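Local atomic coordinates of beta-glycosidase (Bacteroides caccae, PDB entry 6T2R), a protein that hydrolyses mucin O-glycans as an endo-acting family 16 glycoside hydrolase, probably an endo-beta-galactosidase, and helps a human gut bacterium initiate mucin breakdown. Residues 32-37 against 257-262; 112-117 against 188-193. All blocks are in the same frame, centred on the assembly; numbering follows the deposited sequence.

Contact 1. Residues 32-37 against 257-262; sequences VWEDNF and WVRHYQ. With SO4 (sulfate ion), chain B.
Val32 and His260 meet at an irregularity within an antiparallel strand pair. The carbonyl of His260 takes Val32 N at 3.0 Å and, weakly, Trp33 N, so that two successive residues face one partner in a classic beta bulge; His260 N answers to Trp33 O, and beyond it Asp35 and Val258 exchange both backbone bonds. Followed outward, His260 has its CB at the edge of the Trp33 ring and its CG 3.9 Å from Val32 CG2, a methyl that approaches the ring obliquely and also lies 3.5 Å from His260 CD2. With CG anti to the backbone N (chi1 -174°), the His260 ring reaches a sulfate ion, probably from the crystallisation liquor: His260 NE2 donates to sulfate O1 at 2.6 Å, the sulfur lying in the ring plane, while His260 ND1 is held by the Arg109 carbonyl. Gln262 NE2 binds sulfate O4 at 3.0 Å and the carbonyl of His106, whose N also grips the ion. Val258 spreads its methyls between two rings, CG1 at the edge of Trp33 and CG2 4.0 Å from Phe37 CZ. On the other face Glu34 and Arg259 run side by side in a long salt bridge, and Arg259 NE lies over the centre of the Trp257 ring. Asp35 OD1 accepts Phe37 N, closing an Asx turn where the strand ends. Such antiparallel pairing of distant strands is characteristic of the beta-sandwich jelly roll of family 16 glycoside hydrolases.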
loop_
_atom_site.group_PDB
_atom_site.type_symbol
_atom_site.label_atom_id
_atom_site.label_comp_id
_atom_site.label_asym_id
_atom_site.label_seq_id
_atom_site.Cartn_x
_atom_site.Cartn_y
_atom_site.Cartn_z
ATOM N N VAL A 32 1.649 13.261 12.727
ATOM C CA VAL A 32 2.928 12.894 13.417
ATOM C C VAL A 32 4.040 12.776 12.354
ATOM O O VAL A 32 5.205 12.916 12.729
ATOM C CB VAL A 32 2.821 11.589 14.241
ATOM C CG1 VAL A 32 1.836 11.726 15.405
ATOM C CG2 VAL A 32 2.487 10.355 13.372
ATOM N N TRP A 33 3.707 12.547 11.073
ATOM C CA TRP A 33 4.711 12.396 9.990
ATOM C C TRP A 33 4.058 12.563 8.619
ATOM O O TRP A 33 2.894 12.149 8.449
ATOM C CB TRP A 33 5.411 11.047 10.134
ATOM C CG TRP A 33 6.448 10.830 9.081
ATOM C CD1 TRP A 33 7.740 11.277 9.095
ATOM C CD2 TRP A 33 6.277 10.166 7.820
ATOM N NE1 TRP A 33 8.389 10.918 7.934
ATOM C CE2 TRP A 33 7.514 10.246 7.127
ATOM C CE3 TRP A 33 5.206 9.535 7.195
ATOM C CZ2 TRP A 33 7.712 9.660 5.881
ATOM C CZ3 TRP A 33 5.405 8.953 5.970
ATOM C CH2 TRP A 33 6.633 9.022 5.312
ATOM N N GLU A 34 4.777 13.192 7.689
ATOM C CA GLU A 34 4.345 13.292 6.293
ATOM C C GLU A 34 5.559 13.238 5.355
ATOM O O GLU A 34 6.667 13.576 5.743
ATOM C CB GLU A 34 3.491 14.549 6.109
ATOM C CG GLU A 34 4.278 15.853 6.060
ATOM C CD GLU A 34 3.396 17.084 5.946
ATOM O OE1 GLU A 34 2.351 17.027 5.270
ATOM O OE2 GLU A 34 3.733 18.073 6.580
ATOM N N ASP A 35 5.304 12.842 4.123
ATOM C CA ASP A 35 6.248 13.021 3.005
ATOM C C ASP A 35 5.487 13.650 1.829
ATOM O O ASP A 35 4.532 13.016 1.354
ATOM C CB ASP A 35 6.892 11.683 2.674
ATOM C CG ASP A 35 8.096 11.852 1.779
ATOM O OD1 ASP A 35 8.166 12.919 1.157
ATOM O OD2 ASP A 35 8.945 10.908 1.726
ATOM N N ASN A 36 5.913 14.840 1.374
ATOM C CA ASN A 36 5.323 15.560 0.212
ATOM C C ASN A 36 6.144 15.359 -1.055
ATOM O O ASN A 36 5.826 16.045 -2.060
ATOM C CB ASN A 36 5.171 17.054 0.473
ATOM C CG ASN A 36 3.969 17.288 1.351
ATOM O OD1 ASN A 36 2.854 16.901 1.001
ATOM N ND2 ASN A 36 4.210 17.851 2.517
ATOM N N PHE A 37 7.136 14.461 -1.018
ATOM C CA PHE A 37 7.998 14.130 -2.189
ATOM C C PHE A 37 8.595 15.422 -2.793
ATOM O O PHE A 37 8.479 15.673 -3.992
ATOM C CB PHE A 37 7.168 13.294 -3.168
ATOM C CG PHE A 37 6.714 11.992 -2.560
ATOM C CD1 PHE A 37 7.633 11.071 -2.100
ATOM C CD2 PHE A 37 5.366 11.716 -2.401
ATOM C CE1 PHE A 37 7.212 9.897 -1.492
ATOM C CE2 PHE A 37 4.948 10.536 -1.813
ATOM C CZ PHE A 37 5.872 9.627 -1.350
ATOM N N TRP A 257 1.428 12.644 -1.810
ATOM C CA TRP A 257 1.938 12.597 -0.406
ATOM C C TRP A 257 1.513 11.332 0.341
ATOM O O TRP A 257 0.560 10.640 -0.066
ATOM C CB TRP A 257 1.562 13.851 0.435
ATOM C CG TRP A 257 0.121 14.297 0.391
ATOM C CD1 TRP A 257 -0.355 15.412 -0.252
ATOM C CD2 TRP A 257 -1.034 13.711 1.039
ATOM N NE1 TRP A 257 -1.711 15.518 -0.091
ATOM C CE2 TRP A 257 -2.152 14.509 0.710
ATOM C CE3 TRP A 257 -1.248 12.576 1.834
ATOM C CZ2 TRP A 257 -3.445 14.214 1.143
ATOM C CZ3 TRP A 257 -2.528 12.272 2.248
ATOM C CH2 TRP A 257 -3.605 13.097 1.939
ATOM N N VAL A 258 2.201 11.109 1.460
ATOM C CA VAL A 258 1.830 10.123 2.498
ATOM C C VAL A 258 1.669 10.909 3.774
ATOM O O VAL A 258 2.594 11.678 4.081
ATOM C CB VAL A 258 2.902 9.043 2.681
ATOM C CG1 VAL A 258 2.484 8.027 3.730
ATOM C CG2 VAL A 258 3.224 8.365 1.362
ATOM N N ARG A 259 0.576 10.677 4.502
ATOM C CA ARG A 259 0.377 11.313 5.833
ATOM C C ARG A 259 0.043 10.240 6.853
ATOM O O ARG A 259 -0.680 9.303 6.539
ATOM C CB ARG A 259 -0.676 12.425 5.818
ATOM C CG ARG A 259 -0.218 13.665 5.059
ATOM C CD ARG A 259 -1.430 14.505 4.695
ATOM N NE ARG A 259 -1.067 15.733 4.012
ATOM C CZ ARG A 259 -1.950 16.566 3.510
ATOM N NH1 ARG A 259 -3.241 16.337 3.647
ATOM N NH2 ARG A 259 -1.555 17.637 2.877
ATOM N N HIS A 260 0.627 10.402 8.031
ATOM C CA HIS A 260 0.449 9.508 9.180
ATOM C C HIS A 260 -0.081 10.357 10.318
ATOM O O HIS A 260 0.567 11.341 10.654
ATOM C CB HIS A 260 1.768 8.791 9.465
ATOM C CG HIS A 260 1.658 7.759 10.515
ATOM N ND1 HIS A 260 0.559 6.990 10.630
ATOM C CD2 HIS A 260 2.512 7.396 11.491
ATOM C CE1 HIS A 260 0.728 6.152 11.629
ATOM N NE2 HIS A 260 1.925 6.395 12.186
ATOM N N TYR A 261 -1.257 10.005 10.831
ATOM C CA TYR A 261 -1.881 10.650 12.004
ATOM C C TYR A 261 -1.963 9.659 13.170
ATOM O O TYR A 261 -1.992 8.407 12.949
ATOM C CB TYR A 261 -3.267 11.146 11.619
ATOM C CG TYR A 261 -3.331 12.148 10.494
ATOM C CD1 TYR A 261 -3.371 11.766 9.156
ATOM C CD2 TYR A 261 -3.439 13.500 10.784
ATOM C CE1 TYR A 261 -3.480 12.702 8.134
ATOM C CE2 TYR A 261 -3.533 14.449 9.774
ATOM C CZ TYR A 261 -3.565 14.055 8.448
ATOM O OH TYR A 261 -3.705 15.031 7.503
ATOM N N GLN A 262 -2.056 10.209 14.381
ATOM C CA GLN A 262 -2.412 9.458 15.602
ATOM C C GLN A 262 -3.568 10.190 16.284
ATOM O O GLN A 262 -3.575 11.434 16.276
ATOM C CB GLN A 262 -1.227 9.353 16.561
ATOM C CG GLN A 262 -0.081 8.515 16.049
ATOM C CD GLN A 262 -0.401 7.047 16.016
ATOM O OE1 GLN A 262 -1.524 6.638 16.316
ATOM N NE2 GLN A 262 0.578 6.267 15.581
HETATM S S SO4 B . 4.351 6.526 14.711
HETATM O O1 SO4 B . 3.662 5.544 13.877
HETATM O O2 SO4 B . 4.974 7.532 13.868
HETATM O O3 SO4 B . 5.360 5.856 15.468
HETATM O O4 SO4 B . 3.394 7.175 15.573
#

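Contact 2. Residues 112-117 against 188-193; sequences VRARLH and NVYGVD
Tyr190 lies along the 112-116 strand, its ring passing Val112 O and then presenting its edge to Ala114 O, with the hydroxyl ending 4.0 Å from Leu116 CD1. CG stands anti to the carbonyl carbon (chi1 -53°), which lays the ring beside the partner strand; Leu116 comes at it from the opposite direction. A water in the plane of the tyrosine ring joins three groups: it donates to Ala114 O at 2.7 Å, accepts from Asn188 ND2 at 2.9 Å and hydrogen-bonds Tyr190 OH at 2.6 Å. The Asn188 amide is further fixed by Asn183 O and Asn204. On the opposite face Arg113 and Val189 form a non-hydrogen-bonded pair, the aliphatic CB and CG of the arginine crossing Val189 CG2 at a slant, CB at 4.1 Å. The extended chain of Arg113 carries its guanidinium on to a salt bridge with Asp256. Four backbone bonds flank this pair, two between Val112 and Tyr190 and two between Ala114 and Asn188; the N-to-C directions of the two strand segments stand 142° apart, well short of exactly antiparallel. Strand 108-116 is bordered on its other side by strand 251-263, against which Val112 and Leu116 also pack, and strand 187-195 by strand 198-203, where Tyr190 touches Val203.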
loop_
_atom_site.group_PDB
_atom_site.type_symbol
_atom_site.label_atom_id
_atom_site.label_comp_id
_atom_site.label_asym_id
_atom_site.label_seq_id
_atom_site.Cartn_x
_atom_site.Cartn_y
_atom_site.Cartn_z
ATOM N N VAL A 112 -2.540 8.002 1.738
ATOM C CA VAL A 112 -1.694 8.272 0.546
ATOM C C VAL A 112 -2.594 8.902 -0.507
ATOM O O VAL A 112 -3.680 8.305 -0.827
ATOM C CB VAL A 112 -1.012 6.983 0.044
ATOM C CG1 VAL A 112 -0.152 7.237 -1.187
ATOM C CG2 VAL A 112 -0.191 6.341 1.147
ATOM N N ARG A 113 -2.140 10.010 -1.077
ATOM C CA ARG A 113 -2.899 10.704 -2.144
ATOM C C ARG A 113 -2.191 10.429 -3.475
ATOM O O ARG A 113 -0.968 10.730 -3.612
ATOM C CB ARG A 113 -3.075 12.187 -1.792
ATOM C CG ARG A 113 -3.774 12.962 -2.900
ATOM C CD ARG A 113 -4.017 14.411 -2.533
ATOM N NE ARG A 113 -5.066 15.000 -3.359
ATOM C CZ ARG A 113 -4.859 15.883 -4.342
ATOM N NH1 ARG A 113 -3.636 16.256 -4.679
ATOM N NH2 ARG A 113 -5.881 16.337 -5.033
ATOM N N ALA A 114 -2.923 9.866 -4.432
ATOM C CA ALA A 114 -2.343 9.294 -5.659
ATOM C C ALA A 114 -3.335 9.448 -6.789
ATOM O O ALA A 114 -4.574 9.332 -6.544
ATOM C CB ALA A 114 -2.014 7.827 -5.463
ATOM N N ARG A 115 -2.785 9.632 -7.988
ATOM C CA ARG A 115 -3.547 9.641 -9.251
ATOM C C ARG A 115 -3.092 8.426 -10.061
ATOM O O ARG A 115 -1.890 8.250 -10.199
ATOM C CB ARG A 115 -3.347 10.985 -9.954
ATOM C CG ARG A 115 -4.046 11.065 -11.309
ATOM C CD ARG A 115 -4.324 12.485 -11.799
ATOM N NE ARG A 115 -3.065 13.160 -11.974
ATOM C CZ ARG A 115 -2.868 14.476 -11.953
ATOM N NH1 ARG A 115 -3.857 15.318 -11.744
ATOM N NH2 ARG A 115 -1.650 14.951 -12.083
ATOM N N LEU A 116 -4.035 7.635 -10.572
ATOM C CA LEU A 116 -3.775 6.373 -11.312
ATOM C C LEU A 116 -4.121 6.578 -12.779
ATOM O O LEU A 116 -4.898 7.509 -13.043
ATOM C CB LEU A 116 -4.629 5.250 -10.703
ATOM C CG LEU A 116 -4.455 5.047 -9.199
ATOM C CD1 LEU A 116 -5.253 3.861 -8.693
ATOM C CD2 LEU A 116 -2.980 4.873 -8.831
ATOM N N HIS A 117 -3.624 5.669 -13.630
ATOM C CA HIS A 117 -3.811 5.640 -15.107
ATOM C C HIS A 117 -4.155 4.213 -15.558
ATOM O O HIS A 117 -3.370 3.315 -15.272
ATOM C CB HIS A 117 -2.569 6.211 -15.808
ATOM C CG HIS A 117 -2.249 7.606 -15.379
ATOM N ND1 HIS A 117 -2.769 8.719 -16.031
ATOM C CD2 HIS A 117 -1.526 8.072 -14.337
ATOM C CE1 HIS A 117 -2.392 9.810 -15.393
ATOM N NE2 HIS A 117 -1.614 9.445 -14.346
ATOM N N ASN A 188 -7.019 10.649 -5.548
ATOM C CA ASN A 188 -7.926 10.129 -4.508
ATOM C C ASN A 188 -7.052 9.893 -3.289
ATOM O O ASN A 188 -5.834 9.662 -3.457
ATOM C CB ASN A 188 -8.619 8.876 -4.997
ATOM C CG ASN A 188 -9.462 9.098 -6.237
ATOM O OD1 ASN A 188 -10.628 9.422 -6.121
ATOM N ND2 ASN A 188 -8.910 8.845 -7.421
ATOM N N VAL A 189 -7.644 9.922 -2.111
ATOM C CA VAL A 189 -6.917 9.667 -0.834
ATOM C C VAL A 189 -7.301 8.278 -0.297
ATOM O O VAL A 189 -8.450 8.120 0.142
ATOM C CB VAL A 189 -7.215 10.761 0.198
ATOM C CG1 VAL A 189 -6.423 10.523 1.488
ATOM C CG2 VAL A 189 -6.917 12.147 -0.381
ATOM N N TYR A 190 -6.355 7.338 -0.309
ATOM C CA TYR A 190 -6.510 5.959 0.215
ATOM C C TYR A 190 -6.019 5.923 1.653
ATOM O O TYR A 190 -4.881 6.376 1.912
ATOM C CB TYR A 190 -5.810 4.978 -0.733
ATOM C CG TYR A 190 -6.272 5.139 -2.165
ATOM C CD1 TYR A 190 -7.463 4.581 -2.587
ATOM C CD2 TYR A 190 -5.567 5.923 -3.071
ATOM C CE1 TYR A 190 -7.918 4.749 -3.881
ATOM C CE2 TYR A 190 -6.002 6.105 -4.372
ATOM C CZ TYR A 190 -7.177 5.502 -4.779
ATOM O OH TYR A 190 -7.619 5.653 -6.063
ATOM N N GLY A 191 -6.865 5.429 2.559
ATOM C CA GLY A 191 -6.584 5.432 4.005
ATOM C C GLY A 191 -7.039 4.167 4.732
ATOM O O GLY A 191 -7.985 3.471 4.270
ATOM N N VAL A 192 -6.325 3.826 5.800
ATOM C CA VAL A 192 -6.714 2.788 6.782
ATOM C C VAL A 192 -6.448 3.384 8.162
ATOM O O VAL A 192 -5.424 4.121 8.286
ATOM C CB VAL A 192 -5.965 1.465 6.551
ATOM C CG1 VAL A 192 -4.454 1.561 6.869
ATOM C CG2 VAL A 192 -6.640 0.320 7.318
ATOM N N ASP A 193 -7.339 3.112 9.108
ATOM C CA ASP A 193 -7.176 3.443 10.544
ATOM C C ASP A 193 -6.976 2.139 11.314
ATOM O O ASP A 193 -7.809 1.168 11.105
ATOM C CB ASP A 193 -8.398 4.192 11.080
ATOM C CG ASP A 193 -8.695 5.519 10.387
ATOM O OD1 ASP A 193 -7.793 6.040 9.650
ATOM O OD2 ASP A 193 -9.830 6.030 10.586
HETATM O O HOH W 1 -6.343 7.503 -7.395
#

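Overall arrangement
The two contacts lie with centres about 12 Å apart in one run of antiparallel strands: 29-35, 251-263, 108-116, 187-195 and 198-203. Contact 1 joins the first two, contact 2 the third and fourth, and the step between them is made by Trp257 O, 3.0 Å from Arg113 N in a probable hydrogen bond. Val258 meets Val112 on one face, and the Trp257 ring reaches Val189 on the other. Along the chain both segments of contact 2 fall between those of contact 1, whose own strands come from near the two ends of the chain. Strands remote in sequence thus become neighbours, and strands near the two ends of the chain are paired within the glycosidase's beta-sandwich.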